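Local coordinates for protein transcription regulator AmtR (PDB 5E57) that probably binds DNA as a dimeric TetR-family transcription regulator and takes part in nitrogen control in Mycobacterium smegmatis, at residues I13-A18 / G99-G104; S94-G99 / R154-V159; L88-A93 / Q173-G178. All coordinates share one frame; numbering follows the deposited sequence.

Contact 1: I13-A18 / G99-G104; sequences ILDAAA and GRWNLG
Trp101 reaches from the loop 99-104 onto helix 9-23 and meets Asp15 and Ala18. Its CG stands anti to its own carbonyl carbon (chi1 -54°), and the indole extends from there across the side of the helix. Trp101 CB lies 4.0 Å from Ala18 CB. CG and CD1 continue over the same alanine, with Trp101 CD1 3.7 Å from Ala18 CB and the carbonyl carbon of Ala18 over one ring face. At NE1 the contact changes from apolar to polar. Trp101 NE1 donates to Asp15 OD1 at 2.8 Å, with an N-H...O angle of 146°. The acceptor sits almost in the indole plane, but the N-H comes to the carboxylate from above its plane, 43° out of it. Further out, the six-membered ring runs beside Arg100, whose guanidinium has Trp101 CH2 over one face. Leu103 comes to Ala18 from another part of the loop, and Leu103 CD2 is tight against Ala18 CB at 3.4 Å. Leu59 of helix 52-61 also touches Ala18, and Thr63 touches Leu103. Helix 9-23 is the first helix of the TetR-type DNA-binding domain, which holds the predicted helix-turn-helix. The contact therefore joins this domain to the loop that follows helix 82-98 of the ligand-binding domain. A single bent N-H bond at the indole edge, beside a small apolar patch, implies a modest interface; a charged carboxylate would probably strengthen the bond.

Contact 2: S94-G99 / R154-V159; sequences SQLCAG and RLVESV
Leu96 and Val159 meet at the centre of the contact, their side chains crossing at about a right angle. Val159 CG2 presses on Leu96 CB at 3.4 Å, tighter than usual for two carbons. With Val159 CG1 anti to the carbonyl carbon (chi1 -47°), CG2 falls between the backbone N and the carbonyl carbon and is turned to Leu96. The tip of Leu96 reaches back one turn: Leu96 CD1 lies 3.7 Å from Val156 O and 4.0 Å from Val156 CG1. Cys97 adds its sulfur alongside, with Cys97 SG 4.0 Å from Val159 CB. The two short helical segments run nearly parallel, 15° apart, with axes 9.0 Å from each other. They belong to helices 82-98 and 151-165 of the all-helical ligand-binding domain of the TetR fold. Behind the apolar layer, Val156 also packs on Val89 and Asp92 of helix 82-98 and on Tyr131 of helix 118-142. Arg163, further along helix 151-165, donates to the carbonyls of Leu96 and Gly99 at the end of helix 82-98. Glu157 turns its carboxylate to Arg124 in a salt bridge, and an acetate ion, probably from the crystallisation liquor, lies about 3 Å from its side chain. On the dimer side, Leu155 packs on Leu155 of the second subunit.

Contact 3: L88-A93 / Q173-G178; sequences LVIYDA and QPWVIG
The helical segments 88-93 and 173-178 run roughly antiparallel, at 145° between their directions and 8.5 Å between their axes, and Ala93 faces Pro174 at one end while Val89 faces Gly178 at the other. Ile90 makes the widest set of contacts. Ile90 CD1 pushes between the backbone and the indole of helix 173-183, 3.3 Å from Pro174 O and 3.8 Å from Trp175 CE3. Its other branch, CG2, stands anti to the backbone N and lies over a face of the indole. This is a CH-pi contact, with Ile90 CG2 4.1 Å from the centroid of the Trp175 six-membered ring and 18° off the ring normal. The side chains of Ile90 and Trp175 cross at about a right angle, and CG1 of Ile90 also lies near the ring, toward CE3 and CZ3. Trp175 starts away from helix 82-98 at its CB, but the large ring swings back to lie against Ile90. This pairing packs helix 82-98 against helix 173-183 inside the helical bundle of the TetR ligand-binding domain. Thr198 and Leu202 of helix 191-202 touch Ile90 as well, and Ala195 of that helix touches Trp175. At the Gly178 end Val89 meets bare backbone. Val89 CG1 rests on Gly178 CA at 3.6 Å and on Ile177 CG2 at 3.7 Å, with chi1 of Val89 at 170° aiming this methyl across. The other end has the closer CA pair, Ala93 and Pro174, and plainer packing, with Ala93 CB 4.0 Å from Pro174 CB. Ile177 also packs on Leu151 of the second subunit.

Overall arrangement
Contacts 2 and 3 are buried and apolar, and both use helix 82-98. Their centres are 7 Å apart, and they touch through Val156 against Val89 and Ile177 against Leu155 and Ser158. Contact 2 sets this helix nearly parallel to helix 151-165; contact 3 sets it roughly antiparallel to helix 173-183. Both also border the second subunit. Contact 1 lies at the surface, 14 Å from contact 2 and 21 Å from contact 3, centre to centre. It shares Gly99 with contact 2, where helix 82-98 gives way to the loop. Only contact 1 has a hydrogen bond between its two segments; contact 3 has a CH-pi contact instead.

Contact 1: I13-A18 / G99-G104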
ATOM      1  N   ILE A  13      -0.957  23.495 -14.294  1.00 27.79           N
ATOM      2  CA  ILE A  13      -2.191  23.232 -13.612  1.00 27.59           C
ATOM      3  C   ILE A  13      -2.091  21.863 -12.994  1.00 25.13           C
ATOM      4  O   ILE A  13      -2.417  21.725 -11.801  1.00 26.50           O
ATOM      5  CB  ILE A  13      -3.405  23.305 -14.548  1.00 25.63           C
ATOM      6  CG1 ILE A  13      -3.613  24.746 -14.987  1.00 26.66           C
ATOM      7  CG2 ILE A  13      -4.646  22.802 -13.830  1.00 26.82           C
ATOM      8  CD1 ILE A  13      -4.441  24.841 -16.262  1.00 30.94           C
ATOM      9  N   LEU A  14      -1.622  20.891 -13.766  1.00 24.18           N
ATOM     10  CA  LEU A  14      -1.510  19.507 -13.263  1.00 25.43           C
ATOM     11  C   LEU A  14      -0.543  19.464 -12.072  1.00 25.65           C
ATOM     12  O   LEU A  14      -0.825  18.827 -11.046  1.00 23.78           O
ATOM     13  CB  LEU A  14      -1.064  18.545 -14.369  1.00 28.77           C
ATOM     14  CG  LEU A  14      -2.124  18.151 -15.438  1.00 26.70           C
ATOM     15  CD1 LEU A  14      -1.394  17.464 -16.579  1.00 28.10           C
ATOM     16  CD2 LEU A  14      -3.187  17.233 -14.835  1.00 27.80           C
ATOM     17  N   ASP A  15       0.596  20.160 -12.190  1.00 27.07           N
ATOM     18  CA  ASP A  15       1.574  20.160 -11.124  1.00 28.68           C
ATOM     19  C   ASP A  15       1.022  20.796  -9.849  1.00 27.80           C
ATOM     20  O   ASP A  15       1.291  20.302  -8.736  1.00 27.60           O
ATOM     21  CB  ASP A  15       2.907  20.835 -11.536  1.00 31.31           C
ATOM     22  CG  ASP A  15       3.940  20.847 -10.366  1.00 35.28           C
ATOM     23  OD1 ASP A  15       4.355  19.775  -9.812  1.00 30.87           O
ATOM     24  OD2 ASP A  15       4.345  21.951  -9.990  1.00 41.17           O
ATOM     25  N   ALA A  16       0.309  21.929 -10.002  1.00 27.54           N
ATOM     26  CA  ALA A  16      -0.257  22.619  -8.894  1.00 23.92           C
ATOM     27  C   ALA A  16      -1.350  21.765  -8.204  1.00 22.80           C
ATOM     28  O   ALA A  16      -1.398  21.700  -6.979  1.00 20.86           O
ATOM     29  CB  ALA A  16      -0.808  23.974  -9.346  1.00 26.92           C
ATOM     30  N   ALA A  17      -2.199  21.111  -8.993  1.00 20.69           N
ATOM     31  CA  ALA A  17      -3.253  20.242  -8.456  1.00 24.11           C
ATOM     32  C   ALA A  17      -2.653  18.999  -7.770  1.00 23.28           C
ATOM     33  O   ALA A  17      -3.204  18.518  -6.746  1.00 30.06           O
ATOM     34  CB  ALA A  17      -4.195  19.803  -9.573  1.00 23.30           C
ATOM     35  N   ALA A  18      -1.579  18.446  -8.343  1.00 22.40           N
ATOM     36  CA  ALA A  18      -0.994  17.198  -7.719  1.00 22.18           C
ATOM     37  C   ALA A  18      -0.501  17.551  -6.319  1.00 20.86           C
ATOM     38  O   ALA A  18      -0.621  16.814  -5.363  1.00 20.10           O
ATOM     39  CB  ALA A  18       0.137  16.635  -8.578  1.00 23.40           C
ATOM     40  N   GLY A  99       7.873  10.469  -9.195  1.00 32.21           N
ATOM     41  CA  GLY A  99       6.981  11.599  -9.204  1.00 43.21           C
ATOM     42  C   GLY A  99       7.496  12.770  -8.346  1.00 41.12           C
ATOM     43  O   GLY A  99       8.049  12.577  -7.277  1.00 35.62           O
ATOM     44  N   ARG A 100       7.318  13.995  -8.789  1.00 37.87           N
ATOM     45  CA  ARG A 100       7.470  15.090  -7.847  1.00 38.52           C
ATOM     46  C   ARG A 100       6.490  14.951  -6.625  1.00 32.64           C
ATOM     47  O   ARG A 100       6.837  15.253  -5.501  1.00 34.16           O
ATOM     48  CB  ARG A 100       7.232  16.395  -8.582  1.00 45.52           C
ATOM     49  CG  ARG A 100       7.215  17.591  -7.653  1.00 46.97           C
ATOM     50  CD  ARG A 100       8.588  17.926  -7.122  1.00 53.10           C
ATOM     51  NE  ARG A 100       8.527  19.006  -6.132  1.00 61.48           N
ATOM     52  CZ  ARG A 100       8.267  18.843  -4.837  1.00 61.02           C
ATOM     53  NH1 ARG A 100       8.014  17.630  -4.343  1.00 66.23           N
ATOM     54  NH2 ARG A 100       8.248  19.903  -4.032  1.00 60.77           N
ATOM     55  N   TRP A 101       5.287  14.425  -6.865  1.00 27.49           N
ATOM     56  CA  TRP A 101       4.235  14.306  -5.875  1.00 25.85           C
ATOM     57  C   TRP A 101       3.746  12.858  -5.808  1.00 23.56           C
ATOM     58  O   TRP A 101       3.814  12.116  -6.759  1.00 24.08           O
ATOM     59  CB  TRP A 101       3.056  15.255  -6.191  1.00 25.97           C
ATOM     60  CG  TRP A 101       3.495  16.680  -6.365  1.00 26.80           C
ATOM     61  CD1 TRP A 101       3.565  17.373  -7.519  1.00 26.37           C
ATOM     62  CD2 TRP A 101       3.961  17.550  -5.343  1.00 26.92           C
ATOM     63  NE1 TRP A 101       3.970  18.643  -7.281  1.00 28.47           N
ATOM     64  CE2 TRP A 101       4.262  18.778  -5.953  1.00 26.16           C
ATOM     65  CE3 TRP A 101       4.129  17.412  -3.961  1.00 27.91           C
ATOM     66  CZ2 TRP A 101       4.753  19.888  -5.239  1.00 29.31           C
ATOM     67  CZ3 TRP A 101       4.605  18.510  -3.232  1.00 31.19           C
ATOM     68  CH2 TRP A 101       4.937  19.740  -3.882  1.00 31.78           C
ATOM     69  N   ASN A 102       3.273  12.444  -4.654  1.00 21.54           N
ATOM     70  CA  ASN A 102       2.949  11.034  -4.464  1.00 24.01           C
ATOM     71  C   ASN A 102       1.533  10.698  -4.954  1.00 21.12           C
ATOM     72  O   ASN A 102       0.658  10.362  -4.168  1.00 20.71           O
ATOM     73  CB  ASN A 102       3.150  10.665  -2.966  1.00 24.61           C
ATOM     74  CG  ASN A 102       3.034   9.174  -2.695  1.00 24.45           C
ATOM     75  OD1 ASN A 102       3.274   8.352  -3.575  1.00 25.80           O
ATOM     76  ND2 ASN A 102       2.703   8.821  -1.452  1.00 24.01           N
ATOM     77  N   LEU A 103       1.327  10.734  -6.271  1.00 21.45           N
ATOM     78  CA  LEU A 103      -0.060  10.630  -6.855  1.00 22.05           C
ATOM     79  C   LEU A 103      -0.718   9.305  -6.568  1.00 21.18           C
ATOM     80  O   LEU A 103      -1.895   9.215  -6.448  1.00 20.29           O
ATOM     81  CB  LEU A 103      -0.045  10.848  -8.357  1.00 24.95           C
ATOM     82  CG  LEU A 103       0.465  12.241  -8.781  1.00 24.71           C
ATOM     83  CD1 LEU A 103       0.837  12.238 -10.270  1.00 29.64           C
ATOM     84  CD2 LEU A 103      -0.540  13.328  -8.380  1.00 25.22           C
ATOM     85  N   GLY A 104       0.056   8.246  -6.375  1.00 21.86           N
ATOM     86  CA  GLY A 104      -0.559   6.962  -6.096  1.00 21.17           C
ATOM     87  C   GLY A 104      -1.286   6.957  -4.791  1.00 20.18           C
ATOM     88  O   GLY A 104      -2.095   6.054  -4.510  1.00 20.95           O
TER

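Contact 2: S94-G99 / R154-V159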
ATOM      1  N   SER A  94      10.069   2.415 -10.221  1.00 19.26           N
ATOM      2  CA  SER A  94      10.806   3.670 -10.512  1.00 20.90           C
ATOM      3  C   SER A  94       9.928   4.847 -10.853  1.00 24.29           C
ATOM      4  O   SER A  94      10.106   5.980 -10.302  1.00 23.66           O
ATOM      5  CB  SER A  94      11.793   3.484 -11.621  1.00 21.33           C
ATOM      6  OG  SER A  94      12.650   2.380 -11.347  1.00 22.59           O
ATOM      7  N   GLN A  95       8.968   4.649 -11.760  1.00 23.28           N
ATOM      8  CA  GLN A  95       8.062   5.769 -12.109  1.00 22.73           C
ATOM      9  C   GLN A  95       7.214   6.301 -10.919  1.00 24.42           C
ATOM     10  O   GLN A  95       7.024   7.525 -10.766  1.00 23.94           O
ATOM     11  CB  GLN A  95       7.127   5.349 -13.240  1.00 26.45           C
ATOM     12  CG  GLN A  95       7.817   5.454 -14.602  1.00 34.45           C
ATOM     13  CD  GLN A  95       6.852   5.825 -15.726  1.00 38.71           C
ATOM     14  OE1 GLN A  95       7.265   6.179 -16.849  1.00 34.81           O
ATOM     15  NE2 GLN A  95       5.551   5.738 -15.428  1.00 39.99           N
ATOM     16  N   LEU A  96       6.713   5.392 -10.089  1.00 21.95           N
ATOM     17  CA  LEU A  96       6.018   5.792  -8.859  1.00 23.82           C
ATOM     18  C   LEU A  96       6.950   6.498  -7.881  1.00 25.28           C
ATOM     19  O   LEU A  96       6.503   7.352  -7.116  1.00 29.93           O
ATOM     20  CB  LEU A  96       5.354   4.615  -8.159  1.00 22.44           C
ATOM     21  CG  LEU A  96       4.211   3.897  -8.899  1.00 21.73           C
ATOM     22  CD1 LEU A  96       3.672   2.714  -8.114  1.00 21.60           C
ATOM     23  CD2 LEU A  96       3.088   4.849  -9.236  1.00 23.32           C
ATOM     24  N   CYS A  97       8.230   6.147  -7.872  1.00 26.76           N
ATOM     25  CA  CYS A  97       9.194   6.869  -7.019  1.00 28.81           C
ATOM     26  C   CYS A  97       9.589   8.190  -7.621  1.00 27.54           C
ATOM     27  O   CYS A  97      10.044   9.059  -6.893  1.00 24.73           O
ATOM     28  CB  CYS A  97      10.472   6.080  -6.786  1.00 26.27           C
ATOM     29  SG  CYS A  97      10.176   4.667  -5.763  1.00 29.26           S
ATOM     30  N   ALA A  98       9.434   8.363  -8.921  1.00 29.21           N
ATOM     31  CA  ALA A  98      10.051   9.532  -9.541  1.00 31.64           C
ATOM     32  C   ALA A  98       9.110  10.687  -9.529  1.00 34.00           C
ATOM     33  O   ALA A  98       9.480  11.790  -9.836  1.00 34.83           O
ATOM     34  CB  ALA A  98      10.476   9.251 -10.964  1.00 32.48           C
ATOM     35  N   GLY A  99       7.873  10.469  -9.195  1.00 32.21           N
ATOM     36  CA  GLY A  99       6.981  11.599  -9.204  1.00 43.21           C
ATOM     37  C   GLY A  99       7.496  12.770  -8.346  1.00 41.12           C
ATOM     38  O   GLY A  99       8.049  12.577  -7.277  1.00 35.62           O
ATOM     39  N   ARG A 154       1.344  -5.706  -5.507  1.00 22.56           N
ATOM     40  CA  ARG A 154       1.207  -5.036  -4.210  1.00 23.64           C
ATOM     41  C   ARG A 154       2.548  -4.469  -3.718  1.00 22.14           C
ATOM     42  O   ARG A 154       2.571  -3.367  -3.194  1.00 23.43           O
ATOM     43  CB  ARG A 154       0.634  -5.982  -3.199  1.00 22.88           C
ATOM     44  CG  ARG A 154      -0.730  -6.545  -3.547  1.00 25.22           C
ATOM     45  CD  ARG A 154      -1.752  -5.443  -3.664  1.00 24.71           C
ATOM     46  NE  ARG A 154      -3.010  -5.895  -4.242  1.00 25.50           N
ATOM     47  CZ  ARG A 154      -3.984  -5.087  -4.671  1.00 25.35           C
ATOM     48  NH1 ARG A 154      -3.870  -3.790  -4.625  1.00 26.55           N
ATOM     49  NH2 ARG A 154      -5.073  -5.589  -5.206  1.00 27.55           N
ATOM     50  N   LEU A 155       3.646  -5.180  -3.947  1.00 20.74           N
ATOM     51  CA  LEU A 155       5.004  -4.690  -3.630  1.00 22.41           C
ATOM     52  C   LEU A 155       5.373  -3.467  -4.396  1.00 20.88           C
ATOM     53  O   LEU A 155       5.905  -2.499  -3.834  1.00 17.40           O
ATOM     54  CB  LEU A 155       6.081  -5.761  -3.825  1.00 23.52           C
ATOM     55  CG  LEU A 155       6.052  -6.770  -2.702  1.00 23.83           C
ATOM     56  CD1 LEU A 155       6.714  -8.069  -3.103  1.00 26.25           C
ATOM     57  CD2 LEU A 155       6.731  -6.176  -1.489  1.00 26.98           C
ATOM     58  N   VAL A 156       4.968  -3.401  -5.654  1.00 19.97           N
ATOM     59  CA  VAL A 156       5.240  -2.181  -6.432  1.00 18.20           C
ATOM     60  C   VAL A 156       4.481  -0.982  -5.934  1.00 18.63           C
ATOM     61  O   VAL A 156       5.060   0.158  -5.798  1.00 18.74           O
ATOM     62  CB  VAL A 156       4.894  -2.391  -7.923  1.00 19.09           C
ATOM     63  CG1 VAL A 156       4.867  -1.097  -8.695  1.00 19.71           C
ATOM     64  CG2 VAL A 156       5.816  -3.412  -8.539  1.00 18.74           C
ATOM     65  N   GLU A 157       3.199  -1.201  -5.637  1.00 17.79           N
ATOM     66  CA  GLU A 157       2.354  -0.140  -5.110  1.00 18.92           C
ATOM     67  C   GLU A 157       2.770   0.267  -3.694  1.00 16.70           C
ATOM     68  O   GLU A 157       2.504   1.390  -3.274  1.00 16.20           O
ATOM     69  CB  GLU A 157       0.827  -0.516  -5.211  1.00 18.63           C
ATOM     70  CG  GLU A 157       0.387  -0.473  -6.709  1.00 18.81           C
ATOM     71  CD  GLU A 157      -1.068  -0.135  -6.920  1.00 20.40           C
ATOM     72  OE1 GLU A 157      -1.840  -0.364  -5.969  1.00 22.28           O
ATOM     73  OE2 GLU A 157      -1.443   0.309  -8.064  1.00 23.89           O
ATOM     74  N   SER A 158       3.484  -0.599  -2.988  1.00 15.59           N
ATOM     75  CA  SER A 158       3.954  -0.218  -1.659  1.00 16.97           C
ATOM     76  C   SER A 158       4.889   0.964  -1.674  1.00 18.26           C
ATOM     77  O   SER A 158       5.079   1.656  -0.657  1.00 20.75           O
ATOM     78  CB  SER A 158       4.569  -1.388  -0.906  1.00 19.16           C
ATOM     79  OG  SER A 158       5.894  -1.573  -1.255  1.00 20.55           O
ATOM     80  N   VAL A 159       5.457   1.293  -2.805  1.00 19.60           N
ATOM     81  CA  VAL A 159       6.369   2.485  -2.808  1.00 22.48           C
ATOM     82  C   VAL A 159       5.609   3.795  -2.459  1.00 23.35           C
ATOM     83  O   VAL A 159       6.200   4.762  -1.944  1.00 22.51           O
ATOM     84  CB  VAL A 159       7.245   2.579  -4.083  1.00 22.68           C
ATOM     85  CG1 VAL A 159       7.883   1.248  -4.405  1.00 24.45           C
ATOM     86  CG2 VAL A 159       6.471   3.087  -5.289  1.00 26.89           C
TER

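Contact 3: L88-A93 / Q173-G178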
ATOM      1  N   LEU A  88       9.284  -5.164 -15.556  1.00 20.00           N
ATOM      2  CA  LEU A  88       8.110  -4.342 -15.315  1.00 19.57           C
ATOM      3  C   LEU A  88       8.177  -3.701 -13.902  1.00 19.38           C
ATOM      4  O   LEU A  88       7.861  -2.539 -13.751  1.00 22.43           O
ATOM      5  CB  LEU A  88       6.842  -5.190 -15.446  1.00 21.46           C
ATOM      6  CG  LEU A  88       5.494  -4.529 -15.114  1.00 19.89           C
ATOM      7  CD1 LEU A  88       5.248  -3.291 -15.932  1.00 20.02           C
ATOM      8  CD2 LEU A  88       4.381  -5.562 -15.333  1.00 19.70           C
ATOM      9  N   VAL A  89       8.568  -4.486 -12.908  1.00 18.00           N
ATOM     10  CA  VAL A  89       8.589  -4.019 -11.508  1.00 20.09           C
ATOM     11  C   VAL A  89       9.581  -2.851 -11.408  1.00 21.25           C
ATOM     12  O   VAL A  89       9.270  -1.784 -10.853  1.00 19.75           O
ATOM     13  CB  VAL A  89       9.023  -5.174 -10.591  1.00 18.68           C
ATOM     14  CG1 VAL A  89       9.289  -4.716  -9.203  1.00 19.00           C
ATOM     15  CG2 VAL A  89       7.926  -6.230 -10.498  1.00 20.11           C
ATOM     16  N   ILE A  90      10.763  -2.987 -12.007  1.00 20.44           N
ATOM     17  CA  ILE A  90      11.726  -1.887 -11.866  1.00 21.23           C
ATOM     18  C   ILE A  90      11.146  -0.651 -12.513  1.00 20.51           C
ATOM     19  O   ILE A  90      11.111   0.397 -11.918  1.00 20.28           O
ATOM     20  CB  ILE A  90      13.062  -2.206 -12.495  1.00 20.42           C
ATOM     21  CG1 ILE A  90      13.677  -3.407 -11.797  1.00 22.74           C
ATOM     22  CG2 ILE A  90      14.002  -0.988 -12.507  1.00 19.97           C
ATOM     23  CD1 ILE A  90      13.760  -3.382 -10.294  1.00 21.78           C
ATOM     24  N   TYR A  91      10.610  -0.793 -13.710  1.00 20.29           N
ATOM     25  CA  TYR A  91      10.152   0.340 -14.451  1.00 18.27           C
ATOM     26  C   TYR A  91       9.058   0.993 -13.734  1.00 18.03           C
ATOM     27  O   TYR A  91       9.012   2.233 -13.615  1.00 21.35           O
ATOM     28  CB  TYR A  91       9.672  -0.091 -15.849  1.00 20.57           C
ATOM     29  CG  TYR A  91       9.143   1.035 -16.698  1.00 21.90           C
ATOM     30  CD1 TYR A  91      10.022   1.855 -17.438  1.00 23.26           C
ATOM     31  CD2 TYR A  91       7.795   1.308 -16.771  1.00 20.56           C
ATOM     32  CE1 TYR A  91       9.553   2.891 -18.231  1.00 24.31           C
ATOM     33  CE2 TYR A  91       7.299   2.324 -17.624  1.00 22.09           C
ATOM     34  CZ  TYR A  91       8.180   3.124 -18.355  1.00 22.94           C
ATOM     35  OH  TYR A  91       7.751   4.152 -19.184  1.00 22.68           O
ATOM     36  N   ASP A  92       8.135   0.191 -13.259  1.00 17.08           N
ATOM     37  CA  ASP A  92       6.919   0.781 -12.658  1.00 17.83           C
ATOM     38  C   ASP A  92       7.263   1.390 -11.287  1.00 16.68           C
ATOM     39  O   ASP A  92       6.888   2.536 -10.989  1.00 17.65           O
ATOM     40  CB  ASP A  92       5.856  -0.323 -12.516  1.00 17.32           C
ATOM     41  CG  ASP A  92       4.454   0.205 -12.335  1.00 18.87           C
ATOM     42  OD1 ASP A  92       4.256   1.447 -12.251  1.00 18.32           O
ATOM     43  OD2 ASP A  92       3.558  -0.688 -12.222  1.00 19.69           O
ATOM     44  N   ALA A  93       7.934   0.619 -10.419  1.00 19.00           N
ATOM     45  CA  ALA A  93       8.309   1.141  -9.092  1.00 17.39           C
ATOM     46  C   ALA A  93       9.143   2.432  -9.273  1.00 17.67           C
ATOM     47  O   ALA A  93       8.935   3.459  -8.533  1.00 19.75           O
ATOM     48  CB  ALA A  93       9.080   0.086  -8.351  1.00 17.62           C
ATOM     49  N   GLN A 173      15.432   1.842  -4.141  1.00 23.08           N
ATOM     50  CA  GLN A 173      14.197   1.215  -3.684  1.00 22.99           C
ATOM     51  C   GLN A 173      13.493   0.346  -4.749  1.00 21.67           C
ATOM     52  O   GLN A 173      12.965  -0.734  -4.439  1.00 22.07           O
ATOM     53  CB  GLN A 173      13.235   2.280  -3.200  1.00 25.09           C
ATOM     54  CG  GLN A 173      11.915   1.721  -2.675  1.00 27.47           C
ATOM     55  CD  GLN A 173      12.075   1.027  -1.378  1.00 34.79           C
ATOM     56  OE1 GLN A 173      13.202   0.787  -0.921  1.00 41.05           O
ATOM     57  NE2 GLN A 173      10.940   0.708  -0.728  1.00 36.86           N
ATOM     58  N   PRO A 174      13.419   0.832  -5.983  1.00 21.88           N
ATOM     59  CA  PRO A 174      12.822  -0.065  -6.986  1.00 22.79           C
ATOM     60  C   PRO A 174      13.475  -1.436  -7.069  1.00 23.31           C
ATOM     61  O   PRO A 174      12.779  -2.420  -7.273  1.00 26.00           O
ATOM     62  CB  PRO A 174      13.033   0.685  -8.287  1.00 22.29           C
ATOM     63  CG  PRO A 174      13.075   2.134  -7.913  1.00 22.46           C
ATOM     64  CD  PRO A 174      13.698   2.167  -6.529  1.00 22.33           C
ATOM     65  N   TRP A 175      14.807  -1.502  -6.921  1.00 25.47           N
ATOM     66  CA  TRP A 175      15.542  -2.734  -7.053  1.00 23.65           C
ATOM     67  C   TRP A 175      15.293  -3.636  -5.922  1.00 23.99           C
ATOM     68  O   TRP A 175      15.300  -4.859  -6.086  1.00 23.15           O
ATOM     69  CB  TRP A 175      17.061  -2.490  -7.288  1.00 25.45           C
ATOM     70  CG  TRP A 175      17.311  -1.628  -8.511  1.00 22.74           C
ATOM     71  CD1 TRP A 175      17.331  -0.239  -8.555  1.00 23.48           C
ATOM     72  CD2 TRP A 175      17.472  -2.062  -9.862  1.00 22.73           C
ATOM     73  NE1 TRP A 175      17.549   0.195  -9.868  1.00 21.65           N
ATOM     74  CE2 TRP A 175      17.669  -0.904 -10.671  1.00 22.56           C
ATOM     75  CE3 TRP A 175      17.568  -3.310 -10.466  1.00 23.63           C
ATOM     76  CZ2 TRP A 175      17.865  -0.987 -12.075  1.00 24.52           C
ATOM     77  CZ3 TRP A 175      17.765  -3.379 -11.841  1.00 23.44           C
ATOM     78  CH2 TRP A 175      17.904  -2.245 -12.624  1.00 22.23           C
ATOM     79  N   VAL A 176      15.059  -3.047  -4.755  1.00 21.74           N
ATOM     80  CA  VAL A 176      14.747  -3.828  -3.569  1.00 21.17           C
ATOM     81  C   VAL A 176      13.394  -4.486  -3.746  1.00 20.53           C
ATOM     82  O   VAL A 176      13.183  -5.644  -3.375  1.00 21.48           O
ATOM     83  CB  VAL A 176      14.739  -2.913  -2.327  1.00 24.49           C
ATOM     84  CG1 VAL A 176      14.214  -3.641  -1.102  1.00 23.06           C
ATOM     85  CG2 VAL A 176      16.141  -2.331  -2.081  1.00 26.87           C
ATOM     86  N   ILE A 177      12.487  -3.714  -4.313  1.00 20.43           N
ATOM     87  CA  ILE A 177      11.173  -4.186  -4.614  1.00 23.95           C
ATOM     88  C   ILE A 177      11.207  -5.312  -5.684  1.00 22.24           C
ATOM     89  O   ILE A 177      10.472  -6.270  -5.581  1.00 21.94           O
ATOM     90  CB  ILE A 177      10.319  -3.005  -5.125  1.00 22.84           C
ATOM     91  CG1 ILE A 177      10.055  -2.051  -3.953  1.00 23.81           C
ATOM     92  CG2 ILE A 177       9.022  -3.491  -5.772  1.00 23.00           C
ATOM     93  CD1 ILE A 177       9.041  -2.576  -2.993  1.00 23.47           C
ATOM     94  N   GLY A 178      12.073  -5.130  -6.674  1.00 19.48           N
ATOM     95  CA  GLY A 178      12.277  -6.067  -7.729  1.00 21.37           C
ATOM     96  C   GLY A 178      12.719  -7.392  -7.182  1.00 21.90           C
ATOM     97  O   GLY A 178      12.150  -8.399  -7.534  1.00 22.78           O
TER